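Local structure of probable molybdenum cofactor guanylyltransferase (Aquifex aeolicus, 2E8B) at residues D31-L34 and Y35-K38. The protein probably transfers a GMP moiety from GTP to Mo-molybdopterin, forming the Mo-molybdopterin guanine dinucleotide cofactor and releasing diphosphate. Numbering follows the deposited sequence.
Sequences DKLL and YEIK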
# COMPACT_ATOMS: atom_id res chain seq x y z
N ASP A 31 -11.45 -14.33 -18.59
CA ASP A 31 -11.09 -14.83 -17.27
C ASP A 31 -11.06 -13.76 -16.18
O ASP A 31 -10.50 -13.98 -15.11
CB ASP A 31 -9.71 -15.50 -17.31
CG ASP A 31 -9.66 -16.67 -18.27
OD1 ASP A 31 -10.44 -17.62 -18.09
OD2 ASP A 31 -8.83 -16.63 -19.21
N LYS A 32 -11.68 -12.61 -16.43
CA LYS A 32 -11.65 -11.56 -15.43
C LYS A 32 -12.27 -11.98 -14.09
O LYS A 32 -11.73 -11.65 -13.04
CB LYS A 32 -12.31 -10.28 -15.94
CG LYS A 32 -13.79 -10.37 -16.27
CD LYS A 32 -14.31 -9.00 -16.69
CE LYS A 32 -15.71 -9.07 -17.26
NZ LYS A 32 -16.24 -7.72 -17.62
N LEU A 33 -13.38 -12.72 -14.13
CA LEU A 33 -14.00 -13.14 -12.87
C LEU A 33 -13.05 -13.96 -11.99
O LEU A 33 -13.03 -13.78 -10.77
CB LEU A 33 -15.29 -13.93 -13.14
CG LEU A 33 -16.14 -14.18 -11.88
CD1 LEU A 33 -16.54 -12.85 -11.25
CD2 LEU A 33 -17.38 -14.98 -12.26
N LEU A 34 -12.27 -14.85 -12.60
CA LEU A 34 -11.32 -15.66 -11.83
C LEU A 34 -10.37 -14.77 -11.05
O LEU A 34 -10.05 -15.05 -9.89
CB LEU A 34 -10.49 -16.56 -12.76
CG LEU A 34 -10.93 -17.99 -13.05
CD1 LEU A 34 -9.92 -18.64 -13.97
CD2 LEU A 34 -11.04 -18.77 -11.74
N TYR A 35 -9.92 -13.69 -11.68
CA TYR A 35 -8.99 -12.77 -11.04
C TYR A 35 -9.67 -11.92 -9.97
O TYR A 35 -9.07 -11.62 -8.94
CB TYR A 35 -8.33 -11.89 -12.10
CG TYR A 35 -7.35 -12.65 -12.96
CD1 TYR A 35 -6.06 -12.95 -12.50
CD2 TYR A 35 -7.73 -13.14 -14.21
CE1 TYR A 35 -5.18 -13.70 -13.27
CE2 TYR A 35 -6.85 -13.89 -14.99
CZ TYR A 35 -5.58 -14.17 -14.52
OH TYR A 35 -4.72 -14.92 -15.28
N GLU A 36 -10.92 -11.54 -10.21
CA GLU A 36 -11.65 -10.72 -9.25
C GLU A 36 -11.96 -11.52 -7.99
O GLU A 36 -11.87 -10.99 -6.88
CB GLU A 36 -12.94 -10.20 -9.88
CG GLU A 36 -12.69 -9.38 -11.14
CD GLU A 36 -13.96 -8.97 -11.84
OE1 GLU A 36 -14.83 -9.85 -12.05
OE2 GLU A 36 -14.08 -7.78 -12.21
N ILE A 37 -12.33 -12.78 -8.16
CA ILE A 37 -12.65 -13.63 -7.02
C ILE A 37 -11.39 -13.96 -6.23
O ILE A 37 -11.37 -13.86 -5.00
CB ILE A 37 -13.35 -14.92 -7.48
CG1 ILE A 37 -14.69 -14.56 -8.14
CG2 ILE A 37 -13.57 -15.86 -6.30
CD1 ILE A 37 -15.60 -13.71 -7.28
N LYS A 38 -10.34 -14.34 -6.95
CA LYS A 38 -9.07 -14.66 -6.32
C LYS A 38 -8.55 -13.40 -5.62
O LYS A 38 -7.96 -13.47 -4.55
CB LYS A 38 -8.07 -15.13 -7.38
CG LYS A 38 -6.69 -15.52 -6.86
CD LYS A 38 -6.73 -16.77 -5.99
CE LYS A 38 -7.15 -16.44 -4.56
NZ LYS A 38 -6.22 -15.46 -3.95
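I37 N donates to L33 O at 2.9 Å with an N-H...O angle of 163°, and E36 N to K32 O at the same length; K38 N makes the next i to i+4 bond, to L34 O at 3.0 Å. The bond from Y35 N to D31 O is long, 3.5 Å, and weak; D31 sits at the N-cap position. D31 O also meets the edge of the Y35 ring, 3.0 Å from CD2 and close to the ring plane, while D31 CB lies near CE2. With CG of Y35 beside its own backbone N (chi1 -70°), the ring is turned back toward the helix start; R27 adds a cation-pi contact to it. E36 likewise runs back toward the N-terminus, its straight chain passing roughly perpendicular to that of L33, with OE1 3.5 Å from L33 CD1. Its OE2 is hydrogen-bonded to S25 OG and stays 5.8 Å from K32 NZ, too far for a salt bridge. The L33 and I37 side chains run alongside each other in one direction, with CD1 of L33 4.0 Å from CG1 of I37. This turn opens the helix of the beta-alpha-beta unit 16-22, 32-51, 56-61; there S25 holds the E36 carboxylate beside L33, on the same turn as K32, a residue predicted to bind GTP.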